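PDB 6SKI: putative type VI secretion protein from Escherichia coli, which is a type VI secretion effector, probably a toxic phospholipase of the Tle1 family, and is carried by the VgrG spike. Local coordinates for residues 160-165 / 207-212; 99-104 / 242-247; 344-349 / 381-386; 331-336 / 356-361. All coordinates share one frame; numbering follows the deposited sequence.

Interaction 1: residues 160-165 / 207-212; sequences KTDEAM and ANRVME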
loop_
_atom_site.group_PDB
_atom_site.type_symbol
_atom_site.label_atom_id
_atom_site.label_comp_id
_atom_site.label_asym_id
_atom_site.label_seq_id
_atom_site.Cartn_x
_atom_site.Cartn_y
_atom_site.Cartn_z
ATOM N N LYS A 160 1.442 -7.108 -7.934
ATOM C CA LYS A 160 1.697 -7.236 -6.507
ATOM C C LYS A 160 0.886 -8.371 -5.905
ATOM O O LYS A 160 1.349 -9.042 -4.984
ATOM C CB LYS A 160 1.407 -5.917 -5.798
ATOM C CG LYS A 160 2.487 -4.879 -6.022
ATOM C CD LYS A 160 3.677 -5.115 -5.123
ATOM C CE LYS A 160 4.906 -4.411 -5.649
ATOM N NZ LYS A 160 6.107 -4.734 -4.841
ATOM N N THR A 161 -0.323 -8.611 -6.413
ATOM C CA THR A 161 -1.049 -9.797 -5.958
ATOM C C THR A 161 -0.347 -11.085 -6.387
ATOM O O THR A 161 -0.349 -12.074 -5.643
ATOM C CB THR A 161 -2.491 -9.770 -6.455
ATOM O OG1 THR A 161 -2.515 -9.894 -7.880
ATOM C CG2 THR A 161 -3.161 -8.479 -6.038
ATOM N N ASP A 162 0.303 -11.078 -7.549
ATOM C CA ASP A 162 1.077 -12.247 -7.964
ATOM C C ASP A 162 2.303 -12.447 -7.076
ATOM O O ASP A 162 2.603 -13.573 -6.642
ATOM C CB ASP A 162 1.506 -12.090 -9.421
ATOM C CG ASP A 162 0.355 -12.254 -10.389
ATOM O OD1 ASP A 162 -0.795 -11.969 -9.999
ATOM O OD2 ASP A 162 0.600 -12.662 -11.543
ATOM N N GLU A 163 3.017 -11.357 -6.791
ATOM C CA GLU A 163 4.108 -11.415 -5.829
ATOM C C GLU A 163 3.609 -11.887 -4.474
ATOM O O GLU A 163 4.325 -12.588 -3.756
ATOM C CB GLU A 163 4.772 -10.041 -5.714
ATOM C CG GLU A 163 5.533 -9.817 -4.419
ATOM C CD GLU A 163 6.414 -8.586 -4.461
ATOM O OE1 GLU A 163 6.941 -8.195 -3.397
ATOM O OE2 GLU A 163 6.579 -8.009 -5.555
ATOM N N ALA A 164 2.374 -11.534 -4.124
ATOM C CA ALA A 164 1.785 -12.010 -2.882
ATOM C C ALA A 164 1.576 -13.513 -2.915
ATOM O O ALA A 164 1.733 -14.182 -1.895
ATOM C CB ALA A 164 0.463 -11.296 -2.616
ATOM N N MET A 165 1.202 -14.060 -4.070
ATOM C CA MET A 165 1.085 -15.516 -4.168
ATOM C C MET A 165 2.433 -16.195 -3.957
ATOM O O MET A 165 2.535 -17.188 -3.221
ATOM C CB MET A 165 0.497 -15.927 -5.516
ATOM C CG MET A 165 -0.621 -15.051 -5.996
ATOM S SD MET A 165 -2.216 -15.627 -5.418
ATOM C CE MET A 165 -3.187 -14.133 -5.574
ATOM N N ALA A 207 -8.252 -9.829 -2.245
ATOM C CA ALA A 207 -9.448 -10.380 -1.629
ATOM C C ALA A 207 -10.397 -10.903 -2.692
ATOM O O ALA A 207 -10.962 -11.993 -2.549
ATOM C CB ALA A 207 -10.130 -9.327 -0.760
ATOM N N ASN A 208 -10.519 -10.176 -3.803
ATOM C CA ASN A 208 -11.412 -10.626 -4.858
ATOM C C ASN A 208 -10.900 -11.915 -5.478
ATOM O O ASN A 208 -11.684 -12.827 -5.763
ATOM C CB ASN A 208 -11.576 -9.533 -5.907
ATOM C CG ASN A 208 -12.550 -8.463 -5.475
ATOM O OD1 ASN A 208 -12.242 -7.276 -5.509
ATOM N ND2 ASN A 208 -13.737 -8.880 -5.057
ATOM N N ARG A 209 -9.582 -12.028 -5.648
ATOM C CA ARG A 209 -9.018 -13.273 -6.148
ATOM C C ARG A 209 -9.303 -14.419 -5.190
ATOM O O ARG A 209 -9.454 -15.568 -5.614
ATOM C CB ARG A 209 -7.518 -13.116 -6.375
ATOM C CG ARG A 209 -7.176 -12.100 -7.439
ATOM C CD ARG A 209 -5.686 -12.006 -7.663
ATOM N NE ARG A 209 -5.143 -13.241 -8.212
ATOM C CZ ARG A 209 -4.012 -13.314 -8.903
ATOM N NH1 ARG A 209 -3.302 -12.222 -9.132
ATOM N NH2 ARG A 209 -3.591 -14.480 -9.365
ATOM N N VAL A 210 -9.377 -14.129 -3.891
ATOM C CA VAL A 210 -9.744 -15.174 -2.945
ATOM C C VAL A 210 -11.236 -15.451 -3.031
ATOM O O VAL A 210 -11.682 -16.592 -2.869
ATOM C CB VAL A 210 -9.313 -14.785 -1.520
ATOM C CG1 VAL A 210 -9.792 -15.816 -0.519
ATOM C CG2 VAL A 210 -7.812 -14.634 -1.451
ATOM N N MET A 211 -12.031 -14.420 -3.312
ATOM C CA MET A 211 -13.469 -14.617 -3.434
ATOM C C MET A 211 -13.808 -15.381 -4.704
ATOM O O MET A 211 -14.690 -16.245 -4.698
ATOM C CB MET A 211 -14.181 -13.267 -3.414
ATOM C CG MET A 211 -15.627 -13.325 -2.987
ATOM S SD MET A 211 -16.491 -11.812 -3.429
ATOM C CE MET A 211 -18.154 -12.212 -2.910
ATOM N N GLU A 212 -13.105 -15.084 -5.793
ATOM C CA GLU A 212 -13.257 -15.804 -7.048
ATOM C C GLU A 212 -12.598 -17.172 -7.022
ATOM O O GLU A 212 -12.688 -17.900 -8.016
ATOM C CB GLU A 212 -12.666 -14.978 -8.188
ATOM C CG GLU A 212 -13.536 -13.820 -8.618
ATOM C CD GLU A 212 -12.735 -12.704 -9.250
ATOM O OE1 GLU A 212 -13.229 -11.557 -9.267
ATOM O OE2 GLU A 212 -11.610 -12.970 -9.723
#

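Interaction 2: residues 99-104 / 242-247; sequences YSNIHW and GLFDTV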
loop_
_atom_site.group_PDB
_atom_site.type_symbol
_atom_site.label_atom_id
_atom_site.label_comp_id
_atom_site.label_asym_id
_atom_site.label_seq_id
_atom_site.Cartn_x
_atom_site.Cartn_y
_atom_site.Cartn_z
ATOM N N TYR A 99 8.535 4.377 7.976
ATOM C CA TYR A 99 7.764 3.150 8.090
ATOM C C TYR A 99 6.275 3.464 8.075
ATOM O O TYR A 99 5.808 4.371 8.767
ATOM C CB TYR A 99 8.139 2.424 9.378
ATOM C CG TYR A 99 9.521 1.829 9.348
ATOM C CD1 TYR A 99 9.935 1.044 8.285
ATOM C CD2 TYR A 99 10.417 2.059 10.379
ATOM C CE1 TYR A 99 11.196 0.499 8.251
ATOM C CE2 TYR A 99 11.684 1.520 10.354
ATOM C CZ TYR A 99 12.068 0.740 9.288
ATOM O OH TYR A 99 13.332 0.198 9.257
ATOM N N SER A 100 5.529 2.713 7.274
ATOM C CA SER A 100 4.090 2.911 7.178
ATOM C C SER A 100 3.410 2.155 8.309
ATOM O O SER A 100 4.057 1.532 9.153
ATOM C CB SER A 100 3.579 2.464 5.814
ATOM O OG SER A 100 4.259 1.306 5.373
ATOM N N ASN A 101 2.083 2.183 8.331
ATOM C CA ASN A 101 1.333 1.428 9.317
ATOM C C ASN A 101 1.208 -0.036 8.936
ATOM O O ASN A 101 0.925 -0.866 9.804
ATOM C CB ASN A 101 -0.061 2.032 9.494
ATOM C CG ASN A 101 -0.078 3.169 10.483
ATOM O OD1 ASN A 101 0.872 3.364 11.234
ATOM N ND2 ASN A 101 -1.157 3.935 10.483
ATOM N N ILE A 102 1.439 -0.370 7.667
ATOM C CA ILE A 102 1.492 -1.767 7.262
ATOM C C ILE A 102 2.755 -2.420 7.801
ATOM O O ILE A 102 2.742 -3.586 8.207
ATOM C CB ILE A 102 1.395 -1.877 5.730
ATOM C CG1 ILE A 102 0.057 -1.319 5.252
ATOM C CG2 ILE A 102 1.560 -3.313 5.283
ATOM C CD1 ILE A 102 -1.128 -2.026 5.842
ATOM N N HIS A 103 3.857 -1.672 7.841
ATOM C CA HIS A 103 5.072 -2.162 8.480
ATOM C C HIS A 103 4.825 -2.504 9.944
ATOM O O HIS A 103 5.230 -3.565 10.426
ATOM C CB HIS A 103 6.177 -1.116 8.357
ATOM C CG HIS A 103 7.458 -1.511 9.019
ATOM N ND1 HIS A 103 7.773 -1.135 10.307
ATOM C CD2 HIS A 103 8.511 -2.232 8.570
ATOM C CE1 HIS A 103 8.958 -1.621 10.626
ATOM N NE2 HIS A 103 9.429 -2.287 9.589
ATOM N N TRP A 104 4.149 -1.611 10.664
ATOM C CA TRP A 104 3.920 -1.825 12.087
ATOM C C TRP A 104 2.908 -2.935 12.323
ATOM O O TRP A 104 3.027 -3.693 13.290
ATOM C CB TRP A 104 3.462 -0.525 12.737
ATOM C CG TRP A 104 4.499 0.539 12.690
ATOM C CD1 TRP A 104 4.384 1.765 12.119
ATOM C CD2 TRP A 104 5.820 0.472 13.234
ATOM N NE1 TRP A 104 5.549 2.469 12.268
ATOM C CE2 TRP A 104 6.448 1.696 12.952
ATOM C CE3 TRP A 104 6.532 -0.505 13.934
ATOM C CZ2 TRP A 104 7.752 1.971 13.344
ATOM C CZ3 TRP A 104 7.823 -0.231 14.321
ATOM C CH2 TRP A 104 8.422 0.996 14.025
ATOM N N GLY A 242 -8.135 -5.093 5.971
ATOM C CA GLY A 242 -7.818 -3.813 6.566
ATOM C C GLY A 242 -7.193 -2.859 5.576
ATOM O O GLY A 242 -6.073 -3.082 5.112
ATOM N N LEU A 243 -7.903 -1.787 5.247
ATOM C CA LEU A 243 -7.475 -0.842 4.229
ATOM C C LEU A 243 -7.226 0.511 4.874
ATOM O O LEU A 243 -7.989 0.940 5.742
ATOM C CB LEU A 243 -8.528 -0.713 3.134
ATOM C CG LEU A 243 -9.112 -2.028 2.623
ATOM C CD1 LEU A 243 -10.391 -1.768 1.860
ATOM C CD2 LEU A 243 -8.108 -2.774 1.768
ATOM N N PHE A 244 -6.158 1.183 4.458
ATOM C CA PHE A 244 -5.792 2.441 5.094
ATOM C C PHE A 244 -6.150 3.677 4.281
ATOM O O PHE A 244 -6.612 4.660 4.861
ATOM C CB PHE A 244 -4.302 2.458 5.432
ATOM C CG PHE A 244 -3.995 1.916 6.795
ATOM C CD1 PHE A 244 -4.359 2.624 7.925
ATOM C CD2 PHE A 244 -3.351 0.708 6.952
ATOM C CE1 PHE A 244 -4.086 2.140 9.178
ATOM C CE2 PHE A 244 -3.076 0.220 8.207
ATOM C CZ PHE A 244 -3.444 0.939 9.322
ATOM N N ASP A 245 -5.891 3.705 2.976
ATOM C CA ASP A 245 -6.492 4.740 2.141
ATOM C C ASP A 245 -6.455 4.321 0.681
ATOM O O ASP A 245 -5.483 4.627 -0.008
ATOM C CB ASP A 245 -5.746 6.065 2.323
ATOM C CG ASP A 245 -6.618 7.274 2.067
ATOM O OD1 ASP A 245 -7.848 7.166 2.213
ATOM O OD2 ASP A 245 -6.067 8.336 1.718
ATOM N N THR A 246 -7.520 3.718 0.165
ATOM C CA THR A 246 -7.432 3.073 -1.142
ATOM C C THR A 246 -7.288 4.121 -2.238
ATOM O O THR A 246 -8.205 4.910 -2.484
ATOM C CB THR A 246 -8.647 2.190 -1.395
ATOM O OG1 THR A 246 -8.872 1.357 -0.254
ATOM C CG2 THR A 246 -8.405 1.315 -2.607
ATOM N N VAL A 247 -6.131 4.132 -2.887
ATOM C CA VAL A 247 -5.879 4.947 -4.066
ATOM C C VAL A 247 -5.421 3.975 -5.141
ATOM O O VAL A 247 -4.273 3.517 -5.126
ATOM C CB VAL A 247 -4.838 6.040 -3.815
ATOM C CG1 VAL A 247 -4.529 6.784 -5.100
ATOM C CG2 VAL A 247 -5.314 6.994 -2.739
#

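Interaction 3: residues 344-349 / 381-386; sequences TREMDT and IRSIGV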
loop_
_atom_site.group_PDB
_atom_site.type_symbol
_atom_site.label_atom_id
_atom_site.label_comp_id
_atom_site.label_asym_id
_atom_site.label_seq_id
_atom_site.Cartn_x
_atom_site.Cartn_y
_atom_site.Cartn_z
ATOM N N THR A 344 6.435 49.928 -11.401
ATOM C CA THR A 344 5.231 49.339 -10.825
ATOM C C THR A 344 5.534 48.647 -9.503
ATOM O O THR A 344 6.512 47.902 -9.384
ATOM C CB THR A 344 4.613 48.345 -11.808
ATOM O OG1 THR A 344 4.251 49.026 -13.015
ATOM C CG2 THR A 344 3.373 47.698 -11.213
ATOM N N ARG A 345 4.685 48.891 -8.508
ATOM C CA ARG A 345 4.832 48.263 -7.203
ATOM C C ARG A 345 4.435 46.797 -7.295
ATOM O O ARG A 345 3.428 46.457 -7.922
ATOM C CB ARG A 345 3.967 48.974 -6.165
ATOM C CG ARG A 345 4.009 50.483 -6.248
ATOM C CD ARG A 345 3.032 51.115 -5.268
ATOM N NE ARG A 345 2.648 52.470 -5.659
ATOM C CZ ARG A 345 3.468 53.519 -5.669
ATOM N NH1 ARG A 345 3.015 54.707 -6.046
ATOM N NH2 ARG A 345 4.734 53.390 -5.293
ATOM N N GLU A 346 5.235 45.929 -6.672
ATOM C CA GLU A 346 4.962 44.496 -6.725
ATOM C C GLU A 346 3.590 44.161 -6.156
ATOM O O GLU A 346 2.950 43.204 -6.601
ATOM C CB GLU A 346 6.047 43.738 -5.967
ATOM C CG GLU A 346 7.366 43.661 -6.703
ATOM C CD GLU A 346 8.548 43.754 -5.763
ATOM O OE1 GLU A 346 8.339 43.652 -4.535
ATOM O OE2 GLU A 346 9.684 43.944 -6.246
ATOM N N MET A 347 3.119 44.943 -5.189
ATOM C CA MET A 347 1.830 44.727 -4.553
ATOM C C MET A 347 0.690 45.384 -5.314
ATOM O O MET A 347 -0.447 45.377 -4.833
ATOM C CB MET A 347 1.862 45.248 -3.117
ATOM C CG MET A 347 2.831 44.505 -2.219
ATOM S SD MET A 347 2.234 44.358 -0.529
ATOM C CE MET A 347 3.611 43.506 0.232
ATOM N N ASP A 348 0.969 45.954 -6.479
ATOM C CA ASP A 348 -0.039 46.538 -7.350
ATOM C C ASP A 348 -0.063 45.802 -8.681
ATOM O O ASP A 348 -0.211 46.401 -9.747
ATOM C CB ASP A 348 0.211 48.029 -7.552
ATOM C CG ASP A 348 -1.072 48.829 -7.610
ATOM O OD1 ASP A 348 -1.837 48.650 -8.579
ATOM O OD2 ASP A 348 -1.319 49.635 -6.688
ATOM N N THR A 349 0.085 44.485 -8.620
ATOM C CA THR A 349 0.236 43.639 -9.789
ATOM C C THR A 349 -0.904 42.629 -9.819
ATOM O O THR A 349 -1.481 42.288 -8.785
ATOM C CB THR A 349 1.600 42.930 -9.760
ATOM O OG1 THR A 349 2.638 43.913 -9.680
ATOM C CG2 THR A 349 1.829 42.124 -11.011
ATOM N N ILE A 381 6.385 37.127 -2.990
ATOM C CA ILE A 381 6.602 37.869 -4.223
ATOM C C ILE A 381 8.041 37.661 -4.667
ATOM O O ILE A 381 8.970 37.750 -3.857
ATOM C CB ILE A 381 6.309 39.367 -4.040
ATOM C CG1 ILE A 381 4.951 39.576 -3.379
ATOM C CG2 ILE A 381 6.353 40.080 -5.376
ATOM C CD1 ILE A 381 4.656 41.021 -3.079
ATOM N N ARG A 382 8.218 37.380 -5.951
ATOM C CA ARG A 382 9.514 37.327 -6.603
ATOM C C ARG A 382 9.563 38.439 -7.638
ATOM O O ARG A 382 8.604 38.630 -8.385
ATOM C CB ARG A 382 9.724 35.971 -7.274
ATOM C CG ARG A 382 11.109 35.737 -7.818
ATOM C CD ARG A 382 11.292 34.275 -8.153
ATOM N NE ARG A 382 12.417 34.046 -9.052
ATOM C CZ ARG A 382 12.302 33.941 -10.368
ATOM N NH1 ARG A 382 11.114 34.051 -10.940
ATOM N NH2 ARG A 382 13.375 33.727 -11.115
ATOM N N SER A 383 10.657 39.189 -7.666
ATOM C CA SER A 383 10.865 40.210 -8.683
ATOM C C SER A 383 12.260 40.047 -9.260
ATOM O O SER A 383 13.251 40.147 -8.530
ATOM C CB SER A 383 10.678 41.612 -8.106
ATOM O OG SER A 383 11.333 41.738 -6.856
ATOM N N ILE A 384 12.338 39.793 -10.562
ATOM C CA ILE A 384 13.614 39.753 -11.262
ATOM C C ILE A 384 13.580 40.781 -12.384
ATOM O O ILE A 384 12.530 41.306 -12.743
ATOM C CB ILE A 384 13.947 38.351 -11.805
ATOM C CG1 ILE A 384 12.821 37.835 -12.697
ATOM C CG2 ILE A 384 14.204 37.386 -10.667
ATOM C CD1 ILE A 384 13.255 36.736 -13.633
ATOM N N GLY A 385 14.756 41.076 -12.930
ATOM C CA GLY A 385 14.832 41.967 -14.068
ATOM C C GLY A 385 14.599 41.230 -15.372
ATOM O O GLY A 385 14.910 40.049 -15.513
ATOM N N VAL A 386 14.037 41.941 -16.346
ATOM C CA VAL A 386 13.737 41.375 -17.654
ATOM C C VAL A 386 14.618 42.080 -18.672
ATOM O O VAL A 386 14.547 43.307 -18.818
ATOM C CB VAL A 386 12.251 41.522 -18.016
ATOM C CG1 VAL A 386 12.061 41.471 -19.520
ATOM C CG2 VAL A 386 11.434 40.441 -17.337
#

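Interaction 4: residues 331-336 / 356-361; sequences FLSCPE and EQVRKM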
loop_
_atom_site.group_PDB
_atom_site.type_symbol
_atom_site.label_atom_id
_atom_site.label_comp_id
_atom_site.label_asym_id
_atom_site.label_seq_id
_atom_site.Cartn_x
_atom_site.Cartn_y
_atom_site.Cartn_z
ATOM N N PHE A 331 3.929 25.790 -1.831
ATOM C CA PHE A 331 3.109 26.702 -2.613
ATOM C C PHE A 331 1.668 26.224 -2.547
ATOM O O PHE A 331 1.351 25.129 -3.017
ATOM C CB PHE A 331 3.585 26.766 -4.061
ATOM C CG PHE A 331 4.770 27.654 -4.274
ATOM C CD1 PHE A 331 4.819 28.909 -3.704
ATOM C CD2 PHE A 331 5.827 27.242 -5.060
ATOM C CE1 PHE A 331 5.906 29.727 -3.899
ATOM C CE2 PHE A 331 6.913 28.062 -5.262
ATOM C CZ PHE A 331 6.953 29.304 -4.680
ATOM N N LEU A 332 0.799 27.035 -1.959
ATOM C CA LEU A 332 -0.611 26.701 -1.863
ATOM C C LEU A 332 -1.418 27.338 -2.978
ATOM O O LEU A 332 -2.636 27.146 -3.043
ATOM C CB LEU A 332 -1.158 27.123 -0.500
ATOM C CG LEU A 332 -0.651 26.309 0.689
ATOM C CD1 LEU A 332 -1.561 26.495 1.886
ATOM C CD2 LEU A 332 -0.539 24.843 0.327
ATOM N N SER A 333 -0.760 28.088 -3.850
ATOM C CA SER A 333 -1.317 28.560 -5.102
ATOM C C SER A 333 -0.280 28.319 -6.184
ATOM O O SER A 333 0.922 28.274 -5.914
ATOM C CB SER A 333 -1.678 30.046 -5.033
ATOM O OG SER A 333 -2.194 30.509 -6.266
ATOM N N CYS A 334 -0.744 28.149 -7.407
ATOM C CA CYS A 334 0.192 28.015 -8.509
ATOM C C CYS A 334 0.869 29.362 -8.736
ATOM O O CYS A 334 0.181 30.361 -8.974
ATOM C CB CYS A 334 -0.521 27.548 -9.772
ATOM S SG CYS A 334 0.482 27.629 -11.266
ATOM N N PRO A 335 2.196 29.438 -8.649
ATOM C CA PRO A 335 2.866 30.732 -8.797
ATOM C C PRO A 335 2.603 31.329 -10.168
ATOM O O PRO A 335 2.693 30.646 -11.189
ATOM C CB PRO A 335 4.346 30.383 -8.606
ATOM C CG PRO A 335 4.324 29.112 -7.830
ATOM C CD PRO A 335 3.160 28.361 -8.387
ATOM N N GLU A 336 2.273 32.614 -10.186
ATOM C CA GLU A 336 1.911 33.295 -11.420
ATOM C C GLU A 336 2.863 34.455 -11.651
ATOM O O GLU A 336 3.110 35.248 -10.739
ATOM C CB GLU A 336 0.466 33.787 -11.371
ATOM C CG GLU A 336 -0.517 32.848 -12.042
ATOM C CD GLU A 336 -1.927 33.391 -12.047
ATOM O OE1 GLU A 336 -2.226 34.274 -11.217
ATOM O OE2 GLU A 336 -2.738 32.933 -12.878
ATOM N N GLU A 356 -3.274 37.051 -3.340
ATOM C CA GLU A 356 -3.964 37.470 -2.127
ATOM C C GLU A 356 -5.397 36.953 -2.102
ATOM O O GLU A 356 -5.912 36.586 -1.038
ATOM C CB GLU A 356 -3.932 38.990 -2.000
ATOM C CG GLU A 356 -2.661 39.513 -1.367
ATOM C CD GLU A 356 -2.813 39.766 0.118
ATOM O OE1 GLU A 356 -3.882 40.263 0.529
ATOM O OE2 GLU A 356 -1.867 39.464 0.875
ATOM N N GLN A 357 -6.052 36.901 -3.263
ATOM C CA GLN A 357 -7.368 36.277 -3.328
ATOM C C GLN A 357 -7.295 34.812 -2.925
ATOM O O GLN A 357 -8.137 34.328 -2.159
ATOM C CB GLN A 357 -7.947 36.414 -4.734
ATOM C CG GLN A 357 -8.878 37.593 -4.907
ATOM C CD GLN A 357 -9.881 37.375 -6.018
ATOM O OE1 GLN A 357 -9.654 36.572 -6.922
ATOM N NE2 GLN A 357 -10.998 38.090 -5.956
ATOM N N VAL A 358 -6.288 34.092 -3.421
ATOM C CA VAL A 358 -6.140 32.684 -3.066
ATOM C C VAL A 358 -5.849 32.532 -1.578
ATOM O O VAL A 358 -6.348 31.607 -0.928
ATOM C CB VAL A 358 -5.052 32.018 -3.927
ATOM C CG1 VAL A 358 -4.879 30.569 -3.522
ATOM C CG2 VAL A 358 -5.421 32.102 -5.390
ATOM N N ARG A 359 -5.046 33.433 -1.011
ATOM C CA ARG A 359 -4.727 33.336 0.411
ATOM C C ARG A 359 -5.959 33.575 1.271
ATOM O O ARG A 359 -6.181 32.867 2.261
ATOM C CB ARG A 359 -3.631 34.328 0.787
ATOM C CG ARG A 359 -2.968 34.011 2.113
ATOM C CD ARG A 359 -2.105 35.154 2.587
ATOM N NE ARG A 359 -2.706 36.444 2.266
ATOM C CZ ARG A 359 -3.551 37.092 3.061
ATOM N NH1 ARG A 359 -3.898 36.573 4.229
ATOM N NH2 ARG A 359 -4.050 38.259 2.686
ATOM N N LYS A 360 -6.778 34.561 0.909
ATOM C CA LYS A 360 -7.990 34.814 1.674
ATOM C C LYS A 360 -9.050 33.750 1.437
ATOM O O LYS A 360 -9.935 33.577 2.281
ATOM C CB LYS A 360 -8.555 36.194 1.334
ATOM C CG LYS A 360 -7.574 37.329 1.540
ATOM C CD LYS A 360 -8.226 38.673 1.281
ATOM C CE LYS A 360 -7.336 39.555 0.427
ATOM N NZ LYS A 360 -6.243 40.166 1.228
ATOM N N MET A 361 -8.973 33.029 0.320
ATOM C CA MET A 361 -9.846 31.878 0.124
ATOM C C MET A 361 -9.400 30.701 0.976
ATOM O O MET A 361 -10.234 29.974 1.526
ATOM C CB MET A 361 -9.863 31.484 -1.351
ATOM C CG MET A 361 -10.863 30.400 -1.702
ATOM S SD MET A 361 -10.118 28.758 -1.674
ATOM C CE MET A 361 -9.057 28.835 -3.111
#

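Interaction 1: residues 160-165 / 207-212
Arg209 reaches across from one helix and lays its guanidinium group among three side chains of another: Thr161, Asp162 and Met165. The arginine bends at chi3 (66°), which swings NH1 toward Thr161 and Asp162. There Asp162 OD1 takes up Arg209 NH1 at 2.7 Å, a salt bridge that lies close to the guanidinium plane. The donor meets the oxygen nearly along its C-O direction, yet the carboxylate is rotated by 70° against the guanidinium, so the two flat groups join by one oxygen and not as a two-pronged pair. A second, weak bond runs from Arg209 NH1 to Thr161 OG1 at 2.8 Å, and that hydroxyl is also bonded to the carbonyl of Val158. Met165, bent at its chi2, sends its methyl over one face of the guanidinium; CE sits 3.4 Å from Arg209 NE, off toward the rim. The salt bridge and the weaker bond at the edge, with a methyl over one face, limit how the group can turn. The short helical segments are 11.6 Å apart axis to axis and cross at -64°, leaving the long arginine to span the distance. Helix 215-225 closes in beside them, Ile217 touching both Met165 and Arg209, while Val210 touches Val238 of strand 237-243.

Interaction 2: residues 99-104 / 242-247
Phe244 follows directly on strand 237-243 of the central, largely parallel sheet, as expected of an alpha/beta-hydrolase fold, and meets Asn101 and Ile102 in the first turn of helix 101-108. The next residue, Asp245, belongs to a probable Ser-His-Asp triad with Ser197 and His310, so this contact lies right beside the presumed active site. Asn101 comes over the face of the phenyl ring: its CB stands 4.0 Å from the centroid of the Phe244 ring, 28° off the normal, in a CH-pi contact. From there its amide leans across the ring at 49° to the ring plane, with ND2 3.7 Å from Phe244 CE1. The polar end is held elsewhere, since ND2 donates to the carbonyl of Ala417. Ile102 works differently. Its CD1 arrives at the ring edge, in plane, 3.7 Å from Phe244 CD2. CG1 lies anti to the carbonyl carbon (chi1 -62°), which carries CD1 to the ring; the two side chains run past each other in opposite directions. Face and edge of the ring are thereby engaged by consecutive residues. Helix 416-431 covers the same region, with Met424 on Phe244 and Leu421 on Asn101, and Ile282 of the adjacent strand 278-284 also touches Phe244.

Interaction 3: residues 344-349 / 381-386
Glu346 sets CG beside its backbone N, anti to the carbonyl carbon, and bends at chi2 (144°), while Ser383 tucks OG between its own N and carbonyl carbon (chi1 45°); together these torsions bring the hydroxyl within bonding distance of the carboxylate. Ser383 OG donates to Glu346 OE2 at 2.8 Å. The hydroxyl approaches from above the carboxylate plane, about 60° out of it, rather than lying in that plane. Beside this polar link the aliphatic part of the glutamate rests on Ile381: Glu346 CB is 3.7 Å from Ile381 CG2, and the two side chains pass obliquely. Met347, the next residue of the loop, crosses the isoleucine at about a right angle and touches the other branch, its CG 4.0 Å from Ile381 CD1. Ile381 is therefore met on both its branches, CG2 against the glutamate stem and CD1 against the methionine, whereas Ser383, two residues on and on the same side of the strand, takes only the acid. The contact lies at the surface, and Lys399 forms a long, weak ion pair with Glu346 OE2. The loop carrying residues 344-349 leads out of strand 328-341 into helix 350-362, whose Tyr352 packs on both Met347 and Ile381. Strand 376-386 is an outer strand of its antiparallel sheet, hydrogen-bonded to 398-409, from which Val401 also touches Glu346.

Interaction 4: residues 331-336 / 356-361
Ser333 and Val358 meet inside a split beta-alpha-beta unit: strand 328-341 leads into helix 350-362, and the chain then returns in strand 376-386, parallel to the first but separated from it by strand 398-409. Residues 332-335 form the irregular break in the first strand, and helix 350-362 lies against the sheet there. The backbones come close, Ser333 CA and Val358 CA being 6.7 Å apart, and the contact is made mainly by two short side chains. Val358 directs both of its methyls at the serine. CG1, anti to the backbone N at chi1 178°, lies 3.6 Å from Ser333 CB, and it also comes within 4.1 Å of the carbonyl oxygen of Leu332, so the backbone of the break shares the contact. No hydrogen bond crosses between the two segments; the join is one of van der Waals contact. On the same helical turn Glu356 OE1 pairs with Arg359 NH2 by a weak, salt-bridging bond, which lies apart from the serine, while the side chains of Glu356 and Arg359 touch Thr379 of strand 376-386. On the sheet side, Ser333 rests on Val405 of the middle strand and Leu332 on Phe407. The serine hydroxyl stays anti to its own N, chi1 179°, which sets OG against the valine, 3.7 Å from Val358 CG2.

Overall arrangement
Interactions 1 and 2 belong to the large sheet domain and are buried; their centres are about 17 Å apart, and strand 237-243 lies against segment 207-212 and leads into Phe244. Interactions 3 and 4 lie in a separate part of the fold, about 16 Å apart centre to centre, where helix 350-362 packs on the three-stranded sheet. Interaction 4 is buried between that helix and the sheet, whereas interaction 3 holds the loop before the helix at the surface. The chemistry varies accordingly: a buried arginine with a salt bridge in interaction 1, a ring met on face and edge in interaction 2, a hydroxyl-carboxylate bond beside aliphatic contacts in interaction 3, and plain methyl contacts in interaction 4.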